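Long-range contacts in succinylglutamate desuccinylase/aspartoacylase (Ruegeria sp. TM1040, PDB 3NA6), which probably hydrolyses the amide bond of N-acylated amino acids in the manner of zinc-dependent aspartoacylases: residues Gly49-Leu54 against Pro136-Ala141; Thr42-Gly47 against Gly83-Val88; Gln176-Pro181 against Arg230-His235; Asn5-Thr10 against Ala127-Arg132. All blocks are in the same frame, centred on the assembly; numbering follows the deposited sequence. Where two conformers were deposited one is given.

Contact 1. Residues Gly49-Leu54 against Pro136-Ala141; sequences GKTALL and PMADVA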
# COMPACT_ATOMS: atom_id res chain seq x y z
N GLY A 49 9.04 -30.77 39.75
CA GLY A 49 9.93 -29.62 39.72
C GLY A 49 9.27 -28.34 39.31
O GLY A 49 8.04 -28.26 39.13
N LYS A 50 10.11 -27.33 39.11
CA LYS A 50 9.64 -26.04 38.65
C LYS A 50 9.01 -26.12 37.26
O LYS A 50 9.31 -27.03 36.44
CB LYS A 50 10.79 -25.05 38.60
CG LYS A 50 11.42 -24.63 39.93
CD LYS A 50 12.31 -23.43 39.69
CE LYS A 50 13.42 -23.31 40.71
NZ LYS A 50 12.98 -22.69 41.96
N THR A 51 8.14 -25.15 36.99
CA THR A 51 7.66 -24.88 35.66
C THR A 51 8.39 -23.65 35.18
O THR A 51 8.46 -22.66 35.91
CB THR A 51 6.15 -24.60 35.63
OG1 THR A 51 5.44 -25.80 35.99
CG2 THR A 51 5.73 -24.09 34.20
N ALA A 52 8.96 -23.74 33.98
CA ALA A 52 9.56 -22.59 33.31
C ALA A 52 8.74 -22.24 32.08
O ALA A 52 8.36 -23.12 31.28
CB ALA A 52 11.01 -22.85 32.91
N LEU A 53 8.46 -20.95 31.94
CA LEU A 53 7.83 -20.38 30.77
C LEU A 53 8.89 -19.70 29.92
O LEU A 53 9.54 -18.73 30.33
CB LEU A 53 6.74 -19.41 31.18
CG LEU A 53 5.87 -18.80 30.05
CD1 LEU A 53 5.10 -19.87 29.24
CD2 LEU A 53 4.91 -17.77 30.65
N LEU A 54 9.06 -20.23 28.72
CA LEU A 54 10.16 -19.89 27.81
C LEU A 54 9.61 -19.25 26.54
O LEU A 54 8.81 -19.88 25.82
CB LEU A 54 11.00 -21.12 27.47
CG LEU A 54 11.38 -21.97 28.70
CD1 LEU A 54 11.89 -23.29 28.28
CD2 LEU A 54 12.38 -21.20 29.54
N PRO A 136 0.85 -17.42 35.97
CA PRO A 136 0.57 -17.98 37.30
C PRO A 136 0.90 -19.46 37.46
O PRO A 136 1.03 -19.90 38.59
CB PRO A 136 -0.93 -17.73 37.51
CG PRO A 136 -1.25 -16.54 36.66
CD PRO A 136 -0.33 -16.70 35.43
N MSE A 137 1.06 -20.22 36.37
CA MSE A 137 1.45 -21.61 36.50
C MSE A 137 2.94 -21.77 36.40
O MSE A 137 3.44 -22.87 36.58
CB MSE A 137 0.74 -22.45 35.44
CG MSE A 137 -0.75 -22.55 35.69
SE MSE A 137 -1.53 -23.93 34.60
CE MSE A 137 -0.39 -23.74 32.99
N ALA A 138 3.67 -20.68 36.14
CA ALA A 138 5.14 -20.75 36.06
C ALA A 138 5.81 -20.30 37.34
O ALA A 138 5.37 -19.35 37.98
CB ALA A 138 5.66 -19.89 34.90
N ASP A 139 6.95 -20.92 37.64
CA ASP A 139 7.81 -20.44 38.73
C ASP A 139 8.87 -19.45 38.24
O ASP A 139 9.27 -18.50 38.97
CB ASP A 139 8.46 -21.65 39.39
CG ASP A 139 7.42 -22.61 39.92
OD1 ASP A 139 6.68 -22.22 40.84
OD2 ASP A 139 7.28 -23.72 39.36
N VAL A 140 9.32 -19.66 37.01
CA VAL A 140 10.38 -18.85 36.42
C VAL A 140 10.06 -18.58 34.97
O VAL A 140 9.22 -19.28 34.35
CB VAL A 140 11.75 -19.55 36.56
CG1 VAL A 140 12.01 -19.85 38.02
CG2 VAL A 140 11.81 -20.86 35.74
N ALA A 141 10.67 -17.55 34.40
CA ALA A 141 10.49 -17.20 32.98
C ALA A 141 11.83 -16.87 32.34
O ALA A 141 12.68 -16.24 32.95
CB ALA A 141 9.53 -16.02 32.81

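Contact 2. Residues Thr42-Gly47 against Gly83-Val88; sequences TVIQNG and GRLIIV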
# COMPACT_ATOMS: atom_id res chain seq x y z
N THR A 42 4.68 -25.81 22.82
CA THR A 42 5.02 -27.16 23.23
C THR A 42 5.06 -27.19 24.75
O THR A 42 5.61 -26.27 25.39
CB THR A 42 6.38 -27.61 22.66
OG1 THR A 42 6.26 -27.89 21.27
CG2 THR A 42 6.85 -28.87 23.36
N VAL A 43 4.46 -28.21 25.34
CA VAL A 43 4.58 -28.45 26.79
C VAL A 43 5.25 -29.78 26.97
O VAL A 43 4.86 -30.78 26.33
CB VAL A 43 3.24 -28.46 27.52
CG1 VAL A 43 3.44 -28.77 29.02
CG2 VAL A 43 2.53 -27.12 27.29
N ILE A 44 6.30 -29.78 27.80
CA ILE A 44 6.98 -31.01 28.23
C ILE A 44 6.99 -31.06 29.77
O ILE A 44 7.54 -30.16 30.42
CB ILE A 44 8.44 -31.11 27.70
CG1 ILE A 44 8.48 -30.90 26.18
CG2 ILE A 44 9.07 -32.47 28.11
CD1 ILE A 44 9.90 -30.78 25.58
N GLN A 45 6.39 -32.11 30.33
CA GLN A 45 6.20 -32.26 31.77
C GLN A 45 6.49 -33.69 32.22
O GLN A 45 6.09 -34.66 31.57
CB GLN A 45 4.79 -31.87 32.18
CG GLN A 45 4.44 -32.19 33.64
CD GLN A 45 3.05 -31.80 34.00
OE1 GLN A 45 2.68 -30.62 33.96
NE2 GLN A 45 2.23 -32.80 34.33
N ASN A 46 7.20 -33.82 33.34
CA ASN A 46 7.61 -35.11 33.85
C ASN A 46 8.12 -34.97 35.26
O ASN A 46 8.88 -34.06 35.55
CB ASN A 46 8.69 -35.70 32.96
CG ASN A 46 9.11 -37.11 33.38
OD1 ASN A 46 10.20 -37.32 33.90
ND2 ASN A 46 8.23 -38.07 33.18
N GLY A 47 7.68 -35.87 36.14
CA GLY A 47 8.10 -35.86 37.52
C GLY A 47 7.79 -34.59 38.28
O GLY A 47 6.73 -33.98 38.11
N GLY A 83 10.01 -31.54 36.19
CA GLY A 83 9.30 -30.28 36.21
C GLY A 83 8.52 -30.14 34.90
O GLY A 83 8.02 -31.13 34.37
N ARG A 84 8.44 -28.92 34.42
CA ARG A 84 7.67 -28.59 33.24
C ARG A 84 8.32 -27.50 32.44
O ARG A 84 8.72 -26.46 32.99
CB ARG A 84 6.27 -28.16 33.62
CG ARG A 84 5.39 -27.79 32.40
CD ARG A 84 3.92 -27.71 32.75
NE ARG A 84 3.68 -26.84 33.90
CZ ARG A 84 2.48 -26.41 34.28
NH1 ARG A 84 1.38 -26.72 33.60
NH2 ARG A 84 2.38 -25.64 35.35
N LEU A 85 8.39 -27.72 31.13
CA LEU A 85 8.75 -26.66 30.18
C LEU A 85 7.50 -26.22 29.41
O LEU A 85 6.85 -27.03 28.81
CB LEU A 85 9.82 -27.19 29.22
CG LEU A 85 11.13 -27.70 29.83
CD1 LEU A 85 11.97 -28.41 28.76
CD2 LEU A 85 11.92 -26.56 30.48
N ILE A 86 7.15 -24.93 29.43
CA ILE A 86 6.11 -24.40 28.52
C ILE A 86 6.88 -23.52 27.52
O ILE A 86 7.42 -22.45 27.90
CB ILE A 86 5.06 -23.58 29.24
CG1 ILE A 86 4.36 -24.44 30.28
CG2 ILE A 86 4.02 -23.03 28.25
CD1 ILE A 86 3.45 -23.67 31.26
N ILE A 87 6.97 -24.00 26.27
CA ILE A 87 7.84 -23.44 25.25
C ILE A 87 7.00 -22.75 24.16
O ILE A 87 6.19 -23.40 23.49
CB ILE A 87 8.67 -24.54 24.56
CG1 ILE A 87 9.35 -25.43 25.62
CG2 ILE A 87 9.67 -23.89 23.57
CD1 ILE A 87 10.17 -26.62 25.06
N VAL A 88 7.21 -21.46 23.98
CA VAL A 88 6.51 -20.63 22.96
C VAL A 88 7.61 -19.90 22.18
O VAL A 88 8.04 -18.81 22.56
CB VAL A 88 5.59 -19.63 23.66
CG1 VAL A 88 4.82 -18.74 22.66
CG2 VAL A 88 4.61 -20.36 24.60

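Contact 3. Residues Gln176-Pro181 against Arg230-His235; sequences QAFNAP and RNVLIH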
# COMPACT_ATOMS: atom_id res chain seq x y z
N GLN A 176 23.96 -15.07 35.87
CA GLN A 176 25.28 -15.66 35.88
C GLN A 176 25.30 -17.09 35.31
O GLN A 176 26.24 -17.42 34.58
CB GLN A 176 25.90 -15.71 37.27
CG GLN A 176 26.19 -14.36 37.85
CD GLN A 176 27.06 -14.46 39.09
OE1 GLN A 176 26.84 -15.30 39.97
NE2 GLN A 176 28.05 -13.61 39.15
N ALA A 177 24.31 -17.92 35.68
CA ALA A 177 24.26 -19.29 35.15
C ALA A 177 24.15 -19.27 33.62
O ALA A 177 24.74 -20.11 32.97
CB ALA A 177 23.08 -20.07 35.73
N PHE A 178 23.35 -18.35 33.08
CA PHE A 178 23.18 -18.23 31.61
C PHE A 178 24.55 -18.13 30.95
O PHE A 178 24.81 -18.78 29.94
CB PHE A 178 22.33 -17.01 31.24
CG PHE A 178 21.84 -17.01 29.79
CD1 PHE A 178 22.66 -16.54 28.78
CD2 PHE A 178 20.56 -17.44 29.47
CE1 PHE A 178 22.21 -16.53 27.44
CE2 PHE A 178 20.10 -17.44 28.16
CZ PHE A 178 20.93 -16.97 27.14
N ASN A 179 25.41 -17.32 31.56
CA ASN A 179 26.83 -17.24 31.21
C ASN A 179 27.07 -16.81 29.76
O ASN A 179 27.84 -17.43 28.99
CB ASN A 179 27.52 -18.57 31.55
CG ASN A 179 29.03 -18.54 31.33
OD1 ASN A 179 29.55 -19.37 30.59
ND2 ASN A 179 29.73 -17.59 31.97
N ALA A 180 26.41 -15.72 29.38
CA ALA A 180 26.61 -15.13 28.05
C ALA A 180 28.00 -14.50 28.05
O ALA A 180 28.63 -14.35 29.11
CB ALA A 180 25.52 -14.09 27.73
N PRO A 181 28.51 -14.17 26.87
CA PRO A 181 29.86 -13.59 26.86
C PRO A 181 29.92 -12.24 27.57
O PRO A 181 30.99 -11.84 28.01
CB PRO A 181 30.18 -13.44 25.36
CG PRO A 181 29.33 -14.50 24.71
CD PRO A 181 28.05 -14.50 25.52
N ARG A 230 20.05 -23.99 28.23
CA ARG A 230 20.34 -25.23 28.90
C ARG A 230 20.89 -24.96 30.31
O ARG A 230 20.42 -25.56 31.29
CB ARG A 230 21.29 -26.09 28.08
CG ARG A 230 21.54 -27.46 28.70
CD ARG A 230 22.50 -28.34 27.85
NE ARG A 230 22.97 -29.50 28.62
CZ ARG A 230 24.02 -29.52 29.45
NH1 ARG A 230 24.80 -28.46 29.64
NH2 ARG A 230 24.29 -30.65 30.10
N ASN A 231 21.87 -24.06 30.41
CA ASN A 231 22.39 -23.67 31.71
C ASN A 231 21.32 -23.22 32.71
O ASN A 231 21.32 -23.71 33.86
CB ASN A 231 23.42 -22.56 31.61
CG ASN A 231 24.81 -23.04 31.14
OD1 ASN A 231 25.08 -24.23 31.05
ND2 ASN A 231 25.67 -22.09 30.84
N VAL A 232 20.44 -22.29 32.31
CA VAL A 232 19.44 -21.82 33.28
C VAL A 232 18.45 -22.94 33.63
O VAL A 232 18.01 -23.05 34.78
CB VAL A 232 18.71 -20.51 32.86
CG1 VAL A 232 19.74 -19.39 32.68
CG2 VAL A 232 17.87 -20.71 31.61
N LEU A 233 18.11 -23.78 32.65
CA LEU A 233 17.23 -24.91 32.94
C LEU A 233 17.85 -25.93 33.92
O LEU A 233 17.12 -26.54 34.74
CB LEU A 233 16.74 -25.58 31.64
CG LEU A 233 15.77 -24.75 30.77
CD1 LEU A 233 15.37 -25.52 29.50
CD2 LEU A 233 14.55 -24.30 31.56
N ILE A 234 19.17 -26.11 33.87
CA ILE A 234 19.90 -26.89 34.90
C ILE A 234 19.86 -26.15 36.26
O ILE A 234 19.57 -26.76 37.29
CB ILE A 234 21.36 -27.18 34.49
CG1 ILE A 234 21.39 -28.14 33.28
CG2 ILE A 234 22.16 -27.83 35.67
CD1 ILE A 234 22.80 -28.27 32.54
N HIS A 235 20.15 -24.85 36.25
CA HIS A 235 20.11 -23.99 37.45
C HIS A 235 18.73 -24.09 38.14
O HIS A 235 18.65 -24.18 39.39
CB HIS A 235 20.41 -22.53 37.04
CG HIS A 235 20.39 -21.52 38.16
ND1 HIS A 235 21.45 -21.36 39.04
CD2 HIS A 235 19.45 -20.62 38.54
CE1 HIS A 235 21.16 -20.39 39.89
NE2 HIS A 235 19.95 -19.93 39.61

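Contact 4. Residues Asn5-Thr10 against Ala127-Arg132; sequences NPISPT and ADYFQR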
# COMPACT_ATOMS: atom_id res chain seq x y z
N ASN A 5 -10.19 -14.82 29.18
CA ASN A 5 -9.49 -14.65 27.91
C ASN A 5 -10.06 -15.65 26.88
O ASN A 5 -10.38 -16.78 27.25
CB ASN A 5 -8.01 -14.93 28.15
CG ASN A 5 -7.17 -14.50 27.00
OD1 ASN A 5 -7.06 -15.21 25.99
ND2 ASN A 5 -6.61 -13.31 27.10
N PRO A 6 -10.24 -15.25 25.61
CA PRO A 6 -10.77 -16.20 24.61
C PRO A 6 -9.79 -17.25 24.06
O PRO A 6 -10.20 -18.09 23.26
CB PRO A 6 -11.22 -15.30 23.48
CG PRO A 6 -10.29 -14.10 23.56
CD PRO A 6 -10.05 -13.90 25.05
N ILE A 7 -8.53 -17.24 24.49
CA ILE A 7 -7.58 -18.25 23.99
C ILE A 7 -7.89 -19.63 24.55
O ILE A 7 -8.16 -19.76 25.73
CB ILE A 7 -6.11 -17.85 24.27
CG1 ILE A 7 -5.70 -16.75 23.28
CG2 ILE A 7 -5.18 -19.09 24.28
CD1 ILE A 7 -4.42 -16.02 23.65
N SER A 8 -7.88 -20.65 23.70
CA SER A 8 -7.93 -22.04 24.16
C SER A 8 -6.84 -22.87 23.51
O SER A 8 -6.72 -22.90 22.29
CB SER A 8 -9.30 -22.71 23.97
OG SER A 8 -9.91 -22.26 22.80
N PRO A 9 -6.04 -23.55 24.33
CA PRO A 9 -5.01 -24.42 23.80
C PRO A 9 -5.61 -25.61 23.12
O PRO A 9 -6.70 -26.05 23.48
CB PRO A 9 -4.22 -24.86 25.04
CG PRO A 9 -4.66 -24.01 26.15
CD PRO A 9 -5.99 -23.46 25.80
N THR A 10 -4.92 -26.09 22.10
CA THR A 10 -5.29 -27.32 21.42
C THR A 10 -4.67 -28.54 22.11
O THR A 10 -4.88 -29.66 21.68
CB THR A 10 -4.84 -27.31 19.93
OG1 THR A 10 -3.40 -27.32 19.83
CG2 THR A 10 -5.40 -26.11 19.22
N ALA A 127 -1.05 -10.85 25.69
CA ALA A 127 -0.52 -10.40 26.97
C ALA A 127 -1.41 -10.84 28.14
O ALA A 127 -0.93 -11.36 29.15
CB ALA A 127 -0.35 -8.88 27.00
N ASP A 128 -2.70 -10.66 27.98
CA ASP A 128 -3.64 -11.03 29.04
C ASP A 128 -3.61 -12.53 29.36
O ASP A 128 -3.75 -12.94 30.51
CB ASP A 128 -5.06 -10.61 28.67
CG ASP A 128 -6.06 -11.03 29.71
OD1 ASP A 128 -6.18 -10.32 30.75
OD2 ASP A 128 -6.68 -12.09 29.51
N TYR A 129 -3.45 -13.36 28.33
CA TYR A 129 -3.40 -14.80 28.53
C TYR A 129 -2.13 -15.18 29.28
O TYR A 129 -2.14 -16.06 30.13
CB TYR A 129 -3.49 -15.54 27.18
CG TYR A 129 -3.57 -17.03 27.32
CD1 TYR A 129 -4.74 -17.65 27.75
CD2 TYR A 129 -2.49 -17.82 27.04
CE1 TYR A 129 -4.80 -19.01 27.89
CE2 TYR A 129 -2.56 -19.17 27.16
CZ TYR A 129 -3.69 -19.76 27.60
OH TYR A 129 -3.72 -21.12 27.72
N PHE A 130 -1.01 -14.54 28.93
CA PHE A 130 0.23 -14.78 29.64
C PHE A 130 0.14 -14.27 31.07
O PHE A 130 0.53 -14.97 31.99
CB PHE A 130 1.45 -14.22 28.87
CG PHE A 130 1.94 -15.17 27.78
CD1 PHE A 130 1.12 -15.45 26.68
CD2 PHE A 130 3.14 -15.83 27.89
CE1 PHE A 130 1.50 -16.32 25.72
CE2 PHE A 130 3.54 -16.73 26.92
CZ PHE A 130 2.73 -16.96 25.83
N GLN A 131 -0.38 -13.06 31.25
CA GLN A 131 -0.51 -12.45 32.59
C GLN A 131 -1.35 -13.29 33.55
O GLN A 131 -0.93 -13.54 34.68
CB GLN A 131 -1.17 -11.08 32.47
CG GLN A 131 -1.35 -10.30 33.78
CD GLN A 131 -0.05 -9.70 34.31
OE1 GLN A 131 0.75 -9.16 33.55
NE2 GLN A 131 0.16 -9.80 35.62
N ARG A 132 -2.53 -13.73 33.10
CA ARG A 132 -3.51 -14.35 34.00
C ARG A 132 -3.59 -15.87 33.92
O ARG A 132 -4.09 -16.50 34.85
CB ARG A 132 -4.90 -13.74 33.77
CG ARG A 132 -4.95 -12.25 34.17
CD ARG A 132 -6.37 -11.71 34.34
NE ARG A 132 -7.08 -11.84 33.07
CZ ARG A 132 -8.28 -12.38 32.90
NH1 ARG A 132 -9.01 -12.79 33.93
NH2 ARG A 132 -8.77 -12.46 31.68

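Contact 1. Residues Gly49-Leu54 against Pro136-Ala141
Leu53 and Val140 join two neighbouring parallel strands, 51-55 and 140-143, within the mixed beta sheet of the catalytic domain. The fold is consistent with the zinc-exopeptidase clan. Leu53 N donates almost straight (173°) to Val140 O at 3.0 Å. Beyond it, Ala141 CA lies 3.2 Å from Leu53 O in a CA-H...O contact. Ala52 and Val140 turn their side chains to one face of the sheet. There the CG2 branch of Val140 rests on Ala52 CB at 3.6 Å. Leu53 and Ala141 turn to the other face, where Tyr195 and Val199 of helix 195-200 cover them.

Just before strand 140-143 the pairing changes character. Thr51 O takes two backbone donors in succession, Asp139 N at 2.9 Å and, weakly, Val140 N. Ala138 CB fills the space beside Leu53 CB at 3.9 Å. Asp139 reaches back with its carboxylate and stands in for a backbone acceptor. Its CG lies anti to its own carbonyl carbon (chi1 -58°), which brings OD2 to the backbone of Thr51. OD2 uses its anti lone pair to accept Thr51 N at 2.9 Å, with an angle of 171° at the hydrogen.

Contact 2. Residues Thr42-Gly47 against Gly83-Val88
Thr42 and Ile87 form a hydrogen-bonded antiparallel pair. Thr42 N meets Ile87 O at 2.9 Å, and Ile87 N returns the bond to Thr42 O at 2.8 Å. Ile44 with Leu85 and Asn46 with Gly83 repeat the pattern, so six bonds cross between the strands. The short strand axes run 4.6 Å apart at 177°. Ile44, Leu85 and Ile87 share one face, where Ile44 CD1 meets Ile87 CD1 end to end at 4.2 Å. The non-hydrogen-bonded pairs, Val43 with Ile86 and Gln45 with Arg84, use the other face. The Arg84 chain starts out extended (chi1 180°), and its CD touches both Gln45 OE1 at 3.4 Å and Val43 CG1 at 3.9 Å. A bend at chi3 then turns NE and the guanidinium. The Gln45 amide is turned 65° from the guanidinium plane and makes no bond to it.

The polar ends are fixed from further out. Arg84 NE donates to Thr51 OG1 and NH1 to Leu13 O, while Gln45 NE2 donates to Asp16. A leucine in place of Arg84 would probably leave Thr51 OG1 and Leu13 O without these donors. Thr42 OG1 bonds Thr293 of the second subunit. Helix 64-75 covers Ile87. A side chain on Gly83 would collide with the carbonyl O of the preceding residue.

On its far side strand 83-88 pairs in parallel with strand 51-55. This contact is thus the junction where the antiparallel N-terminal part of the mixed sheet meets its parallel part.

Contact 3. Residues Gln176-Pro181 against Arg230-His235
Phe178, in the last turn of helix 165-178, comes nearest to Val232 of helix 219-235, with CA atoms 5.4 Å apart, and at Asn179 the chain leaves the helix with a positive phi of 61°. Val232 CG1 fits against this end. It lies 3.8 Å from Phe178 CB and also meets the ring at its edge, near CD2. A chi1 of -166° swings the Phe178 ring away from its own backbone N, and the ring extends toward the sheet. There it touches Ala157, Val207 and Thr209.

One turn further on from Val232, His235 lays its CB and the base of its imidazole against Ala177 CB, with the two CB atoms 3.9 Å apart. On the other flank Asn231 reaches across to helix 165-178. Its ND2 meets Ala177 O at 3.1 Å, but the angle of 124° makes this bond weak. The firmer partner of ND2 is Gln244 O. Asn179 is held separately, its OD1 accepting from Asp246 N and Lys227 NZ.

Both helices lie against the central sheet, Phe178 from one and Leu233 from the other reaching its strands. They belong to one helix layer of a three-layer alpha/beta/alpha fold, consistent with the zinc-exopeptidase clan.

Contact 4. Residues Asn5-Thr10 against Ala127-Arg132
Ile7 lays its CG2 methyl over the centre of the Tyr129 ring, 3.6 Å from the centroid and 10° off the ring normal. This is a CH-pi contact. The other branch of Ile7 brings CD1 to Tyr129 CB at 3.7 Å, so the residue spans the ring and its root. At the far end of the ring, Pro9 CG packs beside Tyr129 OH at 3.4 Å. Leu23 of strand 17-26 touches both Ile7 and Tyr129.

Asn5 supplies the polar half. With CG trans to the main-chain nitrogen (chi1 -167°), the amide is carried across to helix 122-134. ND2 donates to Asp128 OD2 at 2.7 Å in a nearly straight bond, and meets the anti lone pair of that oxygen. Amide and carboxylate are almost coplanar, 8° apart. ND2 also bonds Lys125 O, one turn earlier in the helix. OD1 turns back to accept Ile7 N at 2.9 Å, closing an Asx turn that sets Ile7 above the tyrosine. Without the Asn5 amide, as with an alanine here, Asp128 OD2 is likely to lose one donor and Ile7 N its acceptor, freeing the turn to shift.

Arg132 steadies the carboxylate from within the helix. It grips side-on, NE to OD1 at 2.9 Å and NH2 to the syn lone pair of OD2 at 3.0 Å. NH2 also donates to Lys3 O. With Asn5 ND2 and a two-nitrogen grip from Arg132, Asp128 is likely to stay ionised, and its charge probably helps hold the N-terminal segment to the helix.

From the N terminus, contact 4 closes the widest loop, joining residues 5-10 to helix 122-134. Contact 2 lies wholly within that loop and pairs strands 36-46 and 83-88. Contact 1 starts inside both loops and ends beyond them at residues 136-141, so it crosses contacts 2 and 4. Strands 51-55 and 83-88 are neighbours, and Ala52 O to Ile86 N is a probable hydrogen bond linking contacts 1 and 2. Phe130 links helix 122-134 to this sheet by touching Leu53 and Val88. Contact 3 follows in series and joins two later helices. Its Leu233 packs on Ala52, Leu54 and Leu85, while contact 4 lies about 14 Å away at the nearest atoms.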